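Local coordinates for heme-binding protein A / AI-2 binding protein A (Helicobacter pylori SS1, PDB 6OFQ) that probably acts as a periplasmic substrate-binding protein for an ABC transporter, capturing peptides such as the bound STSA for uptake, at residues R132-S140 with L195-A205; K142-S150 with L179-L187. All blocks are in the same frame, centred on the assembly; numbering follows the deposited sequence.

Contact 1 of 2, residues R132-S140 with L195-A205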
loop_
_atom_site.group_PDB
_atom_site.type_symbol
_atom_site.label_atom_id
_atom_site.label_comp_id
_atom_site.label_asym_id
_atom_site.label_seq_id
_atom_site.Cartn_x
_atom_site.Cartn_y
_atom_site.Cartn_z
ATOM N N ARG A 132 9.580 -20.909 6.353
ATOM C CA ARG A 132 9.528 -19.479 6.662
ATOM C C ARG A 132 10.844 -18.730 6.500
ATOM O O ARG A 132 10.830 -17.484 6.320
ATOM C CB ARG A 132 8.978 -19.306 8.086
ATOM C CG ARG A 132 9.429 -18.086 8.860
ATOM C CD ARG A 132 9.087 -18.324 10.323
ATOM N NE ARG A 132 9.532 -17.139 11.009
ATOM C CZ ARG A 132 8.821 -16.038 11.189
ATOM N NH1 ARG A 132 7.575 -15.969 10.748
ATOM N NH2 ARG A 132 9.347 -15.001 11.818
ATOM N N TYR A 133 11.960 -19.444 6.690
ATOM C CA TYR A 133 13.333 -18.953 6.538
ATOM C C TYR A 133 13.797 -18.204 7.777
ATOM O O TYR A 133 14.757 -18.631 8.459
ATOM C CB TYR A 133 13.531 -18.142 5.251
ATOM C CG TYR A 133 14.949 -17.673 5.048
ATOM C CD1 TYR A 133 15.888 -18.542 4.492
ATOM C CD2 TYR A 133 15.316 -16.370 5.402
ATOM C CE1 TYR A 133 17.200 -18.097 4.282
ATOM C CE2 TYR A 133 16.632 -15.926 5.219
ATOM C CZ TYR A 133 17.559 -16.824 4.692
ATOM O OH TYR A 133 18.832 -16.379 4.393
ATOM N N TYR A 134 13.153 -17.079 8.071
ATOM C CA TYR A 134 13.464 -16.267 9.235
ATOM C C TYR A 134 13.171 -17.058 10.503
ATOM O O TYR A 134 12.322 -17.911 10.558
ATOM C CB TYR A 134 12.679 -14.978 9.240
ATOM C CG TYR A 134 12.994 -14.132 8.029
ATOM C CD1 TYR A 134 14.192 -13.472 7.922
ATOM C CD2 TYR A 134 12.033 -13.870 7.075
ATOM C CE1 TYR A 134 14.526 -12.659 6.851
ATOM C CE2 TYR A 134 12.365 -13.106 5.958
ATOM C CZ TYR A 134 13.554 -12.429 5.892
ATOM O OH TYR A 134 13.875 -11.643 4.831
ATOM N N SER A 135 13.970 -16.748 11.515
ATOM C CA SER A 135 13.731 -17.314 12.834
ATOM C C SER A 135 12.369 -16.966 13.357
ATOM O O SER A 135 11.808 -15.919 12.997
ATOM C CB SER A 135 14.716 -16.738 13.858
ATOM O OG SER A 135 15.934 -17.339 13.481
ATOM N N PRO A 136 11.856 -17.833 14.228
ATOM C CA PRO A 136 10.680 -17.363 14.952
ATOM C C PRO A 136 10.931 -15.977 15.578
ATOM O O PRO A 136 12.023 -15.593 16.019
ATOM C CB PRO A 136 10.394 -18.512 15.939
ATOM C CG PRO A 136 11.142 -19.694 15.393
ATOM C CD PRO A 136 12.365 -19.129 14.726
ATOM N N GLY A 137 9.929 -15.118 15.457
ATOM C CA GLY A 137 10.052 -13.774 15.982
ATOM C C GLY A 137 8.942 -12.920 15.421
ATOM O O GLY A 137 7.963 -13.445 14.906
ATOM N N ALA A 138 9.079 -11.601 15.546
ATOM C CA ALA A 138 8.021 -10.674 15.139
ATOM C C ALA A 138 7.841 -10.673 13.623
ATOM O O ALA A 138 6.722 -10.299 13.239
ATOM C CB ALA A 138 8.261 -9.249 15.622
ATOM N N LYS A 139 8.791 -11.165 12.814
ATOM C CA LYS A 139 8.562 -11.106 11.337
ATOM C C LYS A 139 7.357 -11.952 10.926
ATOM O O LYS A 139 7.143 -13.085 11.399
ATOM C CB LYS A 139 9.770 -11.527 10.505
ATOM C CG LYS A 139 11.001 -10.644 10.651
ATOM C CD LYS A 139 12.224 -11.201 9.970
ATOM C CE LYS A 139 13.309 -10.202 9.631
ATOM N NZ LYS A 139 13.865 -9.713 10.912
ATOM N N SER A 140 6.569 -11.351 10.044
ATOM C CA SER A 140 5.344 -11.964 9.607
ATOM C C SER A 140 5.113 -11.637 8.130
ATOM O O SER A 140 5.355 -10.508 7.676
ATOM C CB SER A 140 4.166 -11.411 10.374
ATOM O OG SER A 140 2.974 -12.014 9.903
ATOM N N LEU A 195 23.354 -16.643 3.078
ATOM C CA LEU A 195 23.100 -16.065 4.423
ATOM C C LEU A 195 22.772 -17.077 5.516
ATOM O O LEU A 195 23.165 -16.984 6.668
ATOM C CB LEU A 195 21.969 -14.999 4.416
ATOM C CG LEU A 195 22.194 -13.792 3.541
ATOM C CD1 LEU A 195 20.919 -12.944 3.565
ATOM C CD2 LEU A 195 23.356 -12.974 4.033
ATOM N N GLU A 196 22.045 -18.097 5.113
ATOM C CA GLU A 196 21.758 -19.192 6.019
ATOM C C GLU A 196 23.069 -19.866 6.440
ATOM O O GLU A 196 23.202 -20.021 7.652
ATOM C CB GLU A 196 20.793 -20.210 5.428
ATOM C CG GLU A 196 20.353 -21.253 6.460
ATOM C CD GLU A 196 19.138 -22.008 5.955
ATOM O OE1 GLU A 196 19.070 -22.274 4.739
ATOM O OE2 GLU A 196 18.209 -22.222 6.767
ATOM N N GLN A 197 23.958 -20.176 5.488
ATOM C CA GLN A 197 25.232 -20.892 5.777
ATOM C C GLN A 197 26.040 -20.022 6.758
ATOM O O GLN A 197 26.600 -20.486 7.770
ATOM C CB GLN A 197 25.993 -21.241 4.489
ATOM C CG GLN A 197 25.251 -21.970 3.364
ATOM C CD GLN A 197 24.614 -23.281 3.796
ATOM O OE1 GLN A 197 23.397 -23.449 3.894
ATOM N NE2 GLN A 197 25.462 -24.263 3.987
ATOM N N ASN A 198 26.055 -18.719 6.515
ATOM C CA ASN A 198 26.724 -17.785 7.423
ATOM C C ASN A 198 26.046 -17.284 8.652
ATOM O O ASN A 198 26.612 -16.460 9.409
ATOM C CB ASN A 198 27.172 -16.610 6.603
ATOM C CG ASN A 198 28.318 -17.043 5.771
ATOM O OD1 ASN A 198 29.426 -17.145 6.294
ATOM N ND2 ASN A 198 28.018 -17.604 4.631
ATOM N N ASN A 199 24.898 -17.855 8.981
ATOM C CA ASN A 199 24.174 -17.379 10.137
ATOM C C ASN A 199 23.848 -15.885 10.079
ATOM O O ASN A 199 23.913 -15.164 11.059
ATOM C CB ASN A 199 24.998 -17.668 11.398
ATOM C CG ASN A 199 24.139 -18.158 12.544
ATOM O OD1 ASN A 199 23.954 -17.452 13.536
ATOM N ND2 ASN A 199 23.609 -19.377 12.408
ATOM N N LYS A 200 23.368 -15.435 8.929
ATOM C CA LYS A 200 23.041 -14.026 8.732
ATOM C C LYS A 200 21.654 -13.888 8.052
ATOM O O LYS A 200 21.443 -12.923 7.296
ATOM C CB LYS A 200 24.111 -13.319 7.894
ATOM C CG LYS A 200 25.471 -13.128 8.584
ATOM C CD LYS A 200 25.294 -12.106 9.689
ATOM C CE LYS A 200 26.549 -11.809 10.484
ATOM N NZ LYS A 200 26.260 -10.656 11.386
ATOM N N LYS A 201 20.709 -14.749 8.436
ATOM C CA LYS A 201 19.431 -14.797 7.694
ATOM C C LYS A 201 18.680 -13.470 7.830
ATOM O O LYS A 201 17.997 -13.076 6.887
ATOM C CB LYS A 201 18.498 -15.872 8.199
ATOM C CG LYS A 201 19.007 -17.271 7.902
ATOM C CD LYS A 201 18.058 -18.426 8.184
ATOM C CE LYS A 201 17.689 -18.377 9.644
ATOM N NZ LYS A 201 16.759 -19.454 10.110
ATOM N N ASP A 202 18.750 -12.768 8.944
ATOM C CA ASP A 202 18.070 -11.487 9.009
ATOM C C ASP A 202 18.554 -10.466 8.003
ATOM O O ASP A 202 17.835 -9.485 7.713
ATOM C CB ASP A 202 18.139 -10.923 10.421
ATOM C CG ASP A 202 17.237 -11.668 11.387
ATOM O OD1 ASP A 202 16.163 -12.193 11.010
ATOM O OD2 ASP A 202 17.578 -11.629 12.599
ATOM N N GLU A 203 19.741 -10.645 7.459
ATOM C CA GLU A 203 20.243 -9.734 6.479
ATOM C C GLU A 203 19.490 -9.778 5.131
ATOM O O GLU A 203 19.606 -8.876 4.291
ATOM C CB GLU A 203 21.733 -9.887 6.205
ATOM C CG GLU A 203 22.587 -9.401 7.380
ATOM C CD GLU A 203 24.063 -9.277 7.041
ATOM O OE1 GLU A 203 24.756 -9.027 8.049
ATOM O OE2 GLU A 203 24.551 -9.473 5.903
ATOM N N LEU A 204 18.696 -10.836 4.928
ATOM C CA LEU A 204 17.869 -10.919 3.703
ATOM C C LEU A 204 16.917 -9.723 3.643
ATOM O O LEU A 204 16.564 -9.304 2.529
ATOM C CB LEU A 204 17.086 -12.231 3.697
ATOM C CG LEU A 204 16.357 -12.600 2.364
ATOM C CD1 LEU A 204 17.359 -12.764 1.231
ATOM C CD2 LEU A 204 15.487 -13.834 2.628
ATOM N N ALA A 205 16.551 -9.245 4.819
ATOM C CA ALA A 205 15.610 -8.095 4.916
ATOM C C ALA A 205 16.298 -6.776 5.211
ATOM O O ALA A 205 15.616 -5.752 5.429
ATOM C CB ALA A 205 14.632 -8.368 6.006
HETATM O O HOH W 1 16.239 -15.040 10.925
HETATM O O HOH W 2 16.809 -19.777 12.807
HETATM O O HOH W 3 16.081 -8.255 9.485
#
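The ammonium group of K201 is gripped twice: NZ donates to the carbonyl O of Y133 at 2.7 Å, the bond lying nearly in line with the C=O, and to a water that also meets S135 OG. The extended chi2 (-171°) lays CD over one face of the Y133 ring, 4.0 Å from its centroid; the bend at chi3 (-59°) then turns CE and NZ to the backbone oxygen. Long and flexible, lysine can thus cover an aromatic face and still deliver its charge to a carbonyl. The phenol of Y133 runs on across the end of helix 189-197, its OH 3.4 Å from L195 CB and hydrogen-bonded to A192 O. That helix closes with a Schellman motif: N199 takes positive phi, which asparagine tolerates well, K200 N returns to L195 O, and the chain swings into the 3-10 segment 201-204. L204 from this turn fills the angle between the two tyrosines, CD2 lying 3.5 Å from Y133 CE2 and equally near Y134 OH, which is hydrogen-bonded to D45. Y134 is itself sandwiched, Y133 CD2 over the centre of one face and K139 CD over the opposite face, toward its rim. K139 NZ forms a salt bridge with D202 OD1, the hydrogen bond in it weak at 3.4 Å, supplemented by a water joining NZ to D202 O; another water ties S135 N to OD1. R132 braces the loop from within: NH1 and NH2 both hold K139 O, each at 3.0 Å, and NH2 also takes S135 O at 2.9 Å, all at the guanidinium edge.

Contact 2 of 2, residues K142-S150 with L179-L187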
loop_
_atom_site.group_PDB
_atom_site.type_symbol
_atom_site.label_atom_id
_atom_site.label_comp_id
_atom_site.label_asym_id
_atom_site.label_seq_id
_atom_site.Cartn_x
_atom_site.Cartn_y
_atom_site.Cartn_z
ATOM N N LYS A 142 2.652 -10.617 6.209
ATOM C CA LYS A 142 1.374 -10.002 6.483
ATOM C C LYS A 142 0.373 -9.991 5.360
ATOM O O LYS A 142 -0.800 -10.363 5.556
ATOM C CB LYS A 142 1.521 -8.550 7.037
ATOM C CG LYS A 142 2.231 -8.454 8.397
ATOM C CD LYS A 142 2.639 -7.005 8.715
ATOM C CE LYS A 142 3.743 -6.734 9.730
ATOM N NZ LYS A 142 3.806 -5.280 10.060
ATOM N N TYR A 143 0.767 -9.576 4.157
ATOM C CA TYR A 143 -0.128 -9.645 3.036
ATOM C C TYR A 143 -0.537 -11.077 2.797
ATOM O O TYR A 143 -1.708 -11.294 2.463
ATOM C CB TYR A 143 0.505 -9.096 1.766
ATOM C CG TYR A 143 0.225 -7.618 1.444
ATOM C CD1 TYR A 143 -0.955 -7.292 0.815
ATOM C CD2 TYR A 143 1.170 -6.616 1.608
ATOM C CE1 TYR A 143 -1.248 -5.996 0.417
ATOM C CE2 TYR A 143 0.922 -5.304 1.207
ATOM C CZ TYR A 143 -0.282 -5.041 0.580
ATOM O OH TYR A 143 -0.468 -3.753 0.116
ATOM N N TRP A 144 0.413 -12.010 2.722
ATOM C CA TRP A 144 0.106 -13.406 2.392
ATOM C C TRP A 144 -0.971 -13.967 3.332
ATOM O O TRP A 144 -1.957 -14.581 2.878
ATOM C CB TRP A 144 1.375 -14.264 2.403
ATOM C CG TRP A 144 1.169 -15.658 2.003
ATOM C CD1 TRP A 144 0.585 -16.649 2.744
ATOM C CD2 TRP A 144 1.529 -16.252 0.742
ATOM N NE1 TRP A 144 0.502 -17.795 1.986
ATOM C CE2 TRP A 144 1.098 -17.602 0.762
ATOM C CE3 TRP A 144 2.191 -15.800 -0.406
ATOM C CZ2 TRP A 144 1.238 -18.453 -0.323
ATOM C CZ3 TRP A 144 2.381 -16.656 -1.468
ATOM C CH2 TRP A 144 1.900 -17.994 -1.427
ATOM N N GLU A 145 -0.753 -13.754 4.635
ATOM C CA GLU A 145 -1.704 -14.190 5.642
ATOM C C GLU A 145 -3.047 -13.523 5.546
ATOM O O GLU A 145 -4.106 -14.153 5.480
ATOM C CB GLU A 145 -1.123 -14.075 7.056
ATOM C CG GLU A 145 0.034 -15.027 7.309
ATOM C CD GLU A 145 -0.370 -16.470 7.069
ATOM O OE1 GLU A 145 -1.374 -16.937 7.643
ATOM O OE2 GLU A 145 0.254 -17.099 6.186
ATOM N N GLY A 146 -3.013 -12.202 5.423
ATOM C CA GLY A 146 -4.211 -11.419 5.311
ATOM C C GLY A 146 -5.147 -11.751 4.186
ATOM O O GLY A 146 -6.392 -11.710 4.266
ATOM N N MET A 147 -4.496 -11.912 3.030
ATOM C CA MET A 147 -5.214 -12.264 1.813
ATOM C C MET A 147 -5.701 -13.734 1.740
ATOM O O MET A 147 -6.420 -14.130 0.816
ATOM C CB MET A 147 -4.376 -11.910 0.570
ATOM C CG MET A 147 -4.191 -10.409 0.382
ATOM S SD MET A 147 -3.073 -9.965 -0.957
ATOM C CE MET A 147 -3.802 -10.717 -2.403
ATOM N N GLY A 148 -5.163 -14.584 2.589
ATOM C CA GLY A 148 -5.466 -16.014 2.552
ATOM C C GLY A 148 -4.870 -16.689 1.341
ATOM O O GLY A 148 -5.473 -17.596 0.757
ATOM N N MET A 149 -3.673 -16.286 0.960
ATOM C CA MET A 149 -3.026 -16.904 -0.199
ATOM C C MET A 149 -2.815 -18.429 -0.055
ATOM O O MET A 149 -2.846 -19.144 -1.083
ATOM C CB MET A 149 -1.692 -16.222 -0.444
ATOM C CG MET A 149 -1.810 -14.801 -1.002
ATOM S SD MET A 149 -2.422 -14.683 -2.678
ATOM C CE MET A 149 -0.964 -15.280 -3.515
ATOM N N SER A 150 -2.645 -18.899 1.172
ATOM C CA SER A 150 -2.509 -20.353 1.334
ATOM C C SER A 150 -3.815 -21.089 1.110
ATOM O O SER A 150 -3.709 -22.301 0.883
ATOM C CB SER A 150 -2.028 -20.674 2.749
ATOM O OG SER A 150 -0.683 -20.237 2.931
ATOM N N LEU A 179 -0.162 -11.190 -8.507
ATOM C CA LEU A 179 1.217 -11.597 -8.789
ATOM C C LEU A 179 2.074 -10.420 -9.142
ATOM O O LEU A 179 3.303 -10.571 -9.217
ATOM C CB LEU A 179 1.289 -12.646 -9.934
ATOM C CG LEU A 179 0.497 -13.900 -9.612
ATOM C CD1 LEU A 179 0.652 -14.809 -10.849
ATOM C CD2 LEU A 179 1.026 -14.550 -8.385
ATOM N N GLY A 180 1.545 -9.217 -9.380
ATOM C CA GLY A 180 2.283 -7.970 -9.556
ATOM C C GLY A 180 2.508 -7.239 -8.275
ATOM O O GLY A 180 3.178 -6.202 -8.327
ATOM N N MET A 181 1.997 -7.711 -7.152
ATOM C CA MET A 181 2.098 -6.981 -5.873
ATOM C C MET A 181 3.482 -7.172 -5.228
ATOM O O MET A 181 4.054 -8.259 -5.315
ATOM C CB MET A 181 0.978 -7.366 -4.940
ATOM C CG MET A 181 -0.367 -6.929 -5.463
ATOM S SD MET A 181 -1.782 -7.466 -4.508
ATOM C CE MET A 181 -1.383 -6.771 -2.897
ATOM N N ASP A 182 3.874 -6.161 -4.448
ATOM C CA ASP A 182 5.200 -6.115 -3.861
ATOM C C ASP A 182 5.517 -7.351 -2.974
ATOM O O ASP A 182 6.671 -7.789 -2.982
ATOM C CB ASP A 182 5.303 -4.841 -3.050
ATOM C CG ASP A 182 5.160 -3.596 -3.898
ATOM O OD1 ASP A 182 3.997 -3.285 -4.210
ATOM O OD2 ASP A 182 6.170 -2.982 -4.269
ATOM N N PHE A 183 4.529 -7.873 -2.264
ATOM C CA PHE A 183 4.808 -8.999 -1.371
ATOM C C PHE A 183 5.221 -10.253 -2.092
ATOM O O PHE A 183 5.748 -11.171 -1.461
ATOM C CB PHE A 183 3.664 -9.211 -0.361
ATOM C CG PHE A 183 2.475 -9.973 -0.917
ATOM C CD1 PHE A 183 1.515 -9.430 -1.758
ATOM C CD2 PHE A 183 2.311 -11.316 -0.586
ATOM C CE1 PHE A 183 0.389 -10.111 -2.176
ATOM C CE2 PHE A 183 1.187 -12.006 -0.993
ATOM C CZ PHE A 183 0.249 -11.452 -1.844
ATOM N N LEU A 184 4.920 -10.309 -3.393
ATOM C CA LEU A 184 5.278 -11.446 -4.221
ATOM C C LEU A 184 6.489 -11.169 -5.075
ATOM O O LEU A 184 6.720 -11.830 -6.109
ATOM C CB LEU A 184 4.069 -11.907 -5.032
ATOM C CG LEU A 184 2.940 -12.404 -4.158
ATOM C CD1 LEU A 184 1.724 -12.721 -5.033
ATOM C CD2 LEU A 184 3.322 -13.588 -3.250
ATOM N N SER A 185 7.316 -10.223 -4.662
ATOM C CA SER A 185 8.619 -10.021 -5.238
ATOM C C SER A 185 9.533 -11.258 -5.213
ATOM O O SER A 185 9.423 -12.089 -4.301
ATOM C CB SER A 185 9.293 -8.922 -4.430
ATOM O OG SER A 185 8.745 -7.640 -4.615
ATOM N N ILE A 186 10.360 -11.341 -6.237
ATOM C CA ILE A 186 11.270 -12.491 -6.362
ATOM C C ILE A 186 12.631 -12.194 -5.711
ATOM O O ILE A 186 13.358 -11.349 -6.224
ATOM C CB ILE A 186 11.418 -12.931 -7.812
ATOM C CG1 ILE A 186 10.050 -13.216 -8.480
ATOM C CG2 ILE A 186 12.282 -14.185 -7.891
ATOM C CD1 ILE A 186 9.095 -14.088 -7.696
ATOM N N LEU A 187 12.853 -12.898 -4.599
ATOM C CA LEU A 187 14.171 -12.817 -3.936
ATOM C C LEU A 187 15.027 -13.964 -4.432
ATOM O O LEU A 187 14.542 -14.859 -5.129
ATOM C CB LEU A 187 13.970 -12.962 -2.439
ATOM C CG LEU A 187 13.533 -11.707 -1.681
ATOM C CD1 LEU A 187 12.187 -11.151 -2.136
ATOM C CD2 LEU A 187 13.535 -11.960 -0.188
#
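F183 presents one ring face to Y143 CB, 3.6 Å from the centroid, in a CH-pi contact, and L184 CG covers the opposite face. With CG between its own backbone N and carbonyl carbon (chi1 81°), a crowded position, F183 has its ring directed to helix 142-147. The Y143 ring is almost parallel to F183, at 9°, but slid so far along that the two hardly overlap; its hydroxyl is hydrogen-bonded to D431, in the loop after strand 423-429. Methionine contacts form a second group. M147 SD stands obliquely to F183, 3.7 Å from CE1, a Met-aromatic contact, and M181 turns its methyl CE to within 3.4 Å of Y143 CE1; an unbranched, flexible methionine can follow the contour of a ring. Helix 142-147 ends in a Schellman motif at G148 (G148 N to E145 O, M149 N to W144 O), whose positive phi comes easily to a residue without a side chain, and the same glycine is the N-cap of helix 149-152. Apolar contacts of M149 and L184 complete the interface. M149 brings CG to the edge of F183 and meets L184 CD1 tip to tip through CE, at 4.0 Å. L184 CD2 lies at the edge of the W144 indole, 3.7 Å from CZ3. M149 CB covers the centre of one indole face, and a polar bond, nearly straight (177°), runs from W144 NE1 to S150 OG, 2.9 Å long and in the ring plane.

Overall arrangement
Leaving helix 116-127, the chain enters the loop 132-140, the first half of contact 1, and almost at once helix 142-147, the first half of contact 2. It then builds two antiparallel strands, 153-160 and 163-168, and helix 175-178, before 179-187 closes contact 2. Helix 189-197 follows, and 195-205 closes contact 1, so contact 2 is nested inside contact 1. Their centres lie 18 Å apart, yet L204 CG packs 3.9 Å from L187 CD2. The more deeply buried contact 2 ties the loop before helix 189-197 to helices 142-147 and 149-152, closing a loop that contains two strands of the five-stranded antiparallel sheet; contact 1 fastens the end of helix 189-197 to the loop between helices 116-127 and 142-147.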